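Local structure of catechol 1,2-dioxygenase (Burkholderia vietnamiensis, 5TD3) at residues L106-G111 / L301-G306. The protein probably catalyses the intradiol cleavage of catechol by molecular oxygen to cis,cis-muconate. Residues are numbered along the deposited sequence; the frame is centred on the assembly and turned at random.
Sequences LGLDGG and LTPRVG
Leu-108 packs on Pro-303 through its CD2 methyl, and its backbone O lies near Thr-302 CG2. Just before it, Gly-107 ends helix 91-105 with positive phi in a Schellman motif. Leu-108 then sits at the centre of an inverse gamma turn, which includes a weak hydrogen bond from Asp-109 N to Gly-107 O (3.1 Å). Its CB is directed at 301-306. The first torsion, with CG anti to the carbonyl carbon (chi1 -74°), places the branched end, whose CD2 reaches Pro-303. This CD2 lies 4.0 Å from Pro-303 CD and 4.1 Å from Pro-303 CG. The same methyl, Leu-108 CD2, is 3.9 Å from Pro-303 O. The two side chains run past each other in opposite directions. Leu-108 also leans on Asp-103 of helix 91-105 and on Arg-246. At the far end, Gly-111 CA meets the Thr-302 methyl CG2 at 4.2 Å. The hydroxyl OG1 of Thr-302 is hydrogen-bonded to Arg-246 NE. No hydrogen bond joins the two segments; they meet by van der Waals contact, in part of methyls with backbone carbonyl oxygens. The contact joins the helical N-terminal region to the beta-sandwich catalytic domain characteristic of intradiol dioxygenases.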
ATOM      1  N   LEU A 106      12.163 -13.122 -28.503  1.00 38.48           N
ATOM      2  CA  LEU A 106      11.895 -14.502 -28.896  1.00 35.31           C
ATOM      3  C   LEU A 106      11.278 -14.621 -30.280  1.00 39.97           C
ATOM      4  O   LEU A 106      10.922 -15.732 -30.690  1.00 44.45           O
ATOM      5  CB  LEU A 106      10.965 -15.185 -27.884  1.00 39.85           C
ATOM      6  CG  LEU A 106      11.449 -15.408 -26.454  1.00 46.32           C
ATOM      7  CD1 LEU A 106      10.283 -15.784 -25.561  1.00 52.07           C
ATOM      8  CD2 LEU A 106      12.526 -16.474 -26.412  1.00 51.29           C
ATOM      9  N   GLY A 107      11.151 -13.520 -31.014  1.00 42.15           N
ATOM     10  CA  GLY A 107      10.525 -13.581 -32.322  1.00 42.97           C
ATOM     11  C   GLY A 107       9.056 -13.956 -32.326  1.00 39.96           C
ATOM     12  O   GLY A 107       8.571 -14.529 -33.305  1.00 42.55           O
ATOM     13  N   LEU A 108       8.326 -13.644 -31.262  1.00 32.28           N
ATOM     14  CA  LEU A 108       6.883 -13.893 -31.239  1.00 30.03           C
ATOM     15  C   LEU A 108       6.138 -12.652 -31.735  1.00 42.07           C
ATOM     16  O   LEU A 108       5.357 -12.035 -31.012  1.00 43.33           O
ATOM     17  CB  LEU A 108       6.420 -14.313 -29.848  1.00 30.30           C
ATOM     18  CG  LEU A 108       6.810 -15.734 -29.449  1.00 34.20           C
ATOM     19  CD1 LEU A 108       6.939 -15.863 -27.922  1.00 30.67           C
ATOM     20  CD2 LEU A 108       5.841 -16.753 -30.039  1.00 35.14           C
ATOM     21  N   ASP A 109       6.434 -12.249 -32.975  1.00 35.76           N
ATOM     22  CA  ASP A 109       5.834 -11.033 -33.503  1.00 40.30           C
ATOM     23  C   ASP A 109       4.727 -11.315 -34.513  1.00 36.18           C
ATOM     24  O   ASP A 109       4.636 -12.394 -35.108  1.00 32.17           O
ATOM     25  CB  ASP A 109       6.900 -10.157 -34.173  1.00 50.73           C
ATOM     26  CG  ASP A 109       8.231 -10.190 -33.444  1.00 52.61           C
ATOM     27  OD1 ASP A 109       8.286  -9.717 -32.289  1.00 52.91           O
ATOM     28  OD2 ASP A 109       9.221 -10.673 -34.041  1.00 50.90           O
ATOM     29  N   GLY A 110       3.928 -10.275 -34.760  1.00 32.87           N
ATOM     30  CA  GLY A 110       2.849 -10.338 -35.720  1.00 33.20           C
ATOM     31  C   GLY A 110       1.474 -10.584 -35.133  1.00 32.20           C
ATOM     32  O   GLY A 110       0.485 -10.469 -35.863  1.00 32.01           O
ATOM     33  N   GLY A 111       1.372 -10.927 -33.852  1.00 26.09           N
ATOM     34  CA  GLY A 111       0.061 -11.097 -33.266  1.00 27.53           C
ATOM     35  C   GLY A 111      -0.636  -9.797 -32.953  1.00 26.89           C
ATOM     36  O   GLY A 111      -0.064  -8.707 -33.000  1.00 25.08           O
ATOM     37  N   LEU A 301      -3.416 -14.773 -33.049  1.00 29.73           N
ATOM     38  CA  LEU A 301      -2.852 -15.396 -31.863  1.00 28.93           C
ATOM     39  C   LEU A 301      -1.396 -15.790 -32.092  1.00 33.41           C
ATOM     40  O   LEU A 301      -0.932 -15.929 -33.223  1.00 31.07           O
ATOM     41  CB  LEU A 301      -3.669 -16.629 -31.467  1.00 30.14           C
ATOM     42  CG  LEU A 301      -5.181 -16.445 -31.268  1.00 30.22           C
ATOM     43  CD1 LEU A 301      -5.806 -17.705 -30.665  1.00 31.40           C
ATOM     44  CD2 LEU A 301      -5.499 -15.225 -30.396  1.00 28.14           C
ATOM     45  N   THR A 302      -0.677 -15.982 -30.986  1.00 28.09           N
ATOM     46  CA  THR A 302       0.691 -16.463 -31.069  1.00 28.39           C
ATOM     47  C   THR A 302       0.800 -17.883 -30.511  1.00 34.84           C
ATOM     48  O   THR A 302       0.027 -18.268 -29.629  1.00 32.46           O
ATOM     49  CB  THR A 302       1.650 -15.526 -30.316  1.00 26.41           C
ATOM     50  OG1 THR A 302       1.229 -15.370 -28.954  1.00 27.16           O
ATOM     51  CG2 THR A 302       1.680 -14.169 -30.988  1.00 31.05           C
ATOM     52  N   PRO A 303       1.747 -18.680 -31.001  1.00 30.83           N
ATOM     53  CA  PRO A 303       1.848 -20.075 -30.561  1.00 32.30           C
ATOM     54  C   PRO A 303       2.457 -20.231 -29.177  1.00 33.61           C
ATOM     55  O   PRO A 303       3.268 -19.421 -28.725  1.00 29.41           O
ATOM     56  CB  PRO A 303       2.762 -20.701 -31.617  1.00 35.86           C
ATOM     57  CG  PRO A 303       3.669 -19.574 -31.988  1.00 32.71           C
ATOM     58  CD  PRO A 303       2.789 -18.354 -31.997  1.00 31.24           C
ATOM     59  N   ARG A 304       2.069 -21.327 -28.526  1.00 32.29           N
ATOM     60  CA  ARG A 304       2.536 -21.680 -27.186  0.56 44.06           C
ATOM     61  C   ARG A 304       3.804 -22.515 -27.332  1.00 49.55           C
ATOM     62  O   ARG A 304       3.759 -23.737 -27.472  1.00 66.58           O
ATOM     63  CB  ARG A 304       1.442 -22.422 -26.429  0.56 43.33           C
ATOM     64  CG  ARG A 304       1.679 -22.593 -24.944  0.56 42.90           C
ATOM     65  CD  ARG A 304       0.504 -23.309 -24.296  0.56 42.73           C
ATOM     66  NE  ARG A 304       0.277 -24.618 -24.901  0.56 43.88           N
ATOM     67  CZ  ARG A 304      -0.886 -25.263 -24.888  0.56 51.60           C
ATOM     68  NH1 ARG A 304      -1.951 -24.722 -24.306  0.56 52.95           N
ATOM     69  NH2 ARG A 304      -0.985 -26.451 -25.467  0.56 53.49           N
ATOM     70  N   VAL A 305       4.950 -21.843 -27.298  1.00 43.50           N
ATOM     71  CA  VAL A 305       6.239 -22.480 -27.560  1.00 52.25           C
ATOM     72  C   VAL A 305       6.687 -23.285 -26.348  1.00 57.04           C
ATOM     73  O   VAL A 305       6.615 -22.816 -25.206  1.00 62.48           O
ATOM     74  CB  VAL A 305       7.288 -21.423 -27.942  1.00 48.47           C
ATOM     75  N   GLY A 306       7.178 -24.496 -26.600  1.00 56.89           N
ATOM     76  CA  GLY A 306       7.574 -25.375 -25.518  1.00 53.88           C
ATOM     77  C   GLY A 306       6.423 -25.910 -24.701  1.00 54.75           C
ATOM     78  O   GLY A 306       6.629 -26.334 -23.561  1.00 58.27           O
TER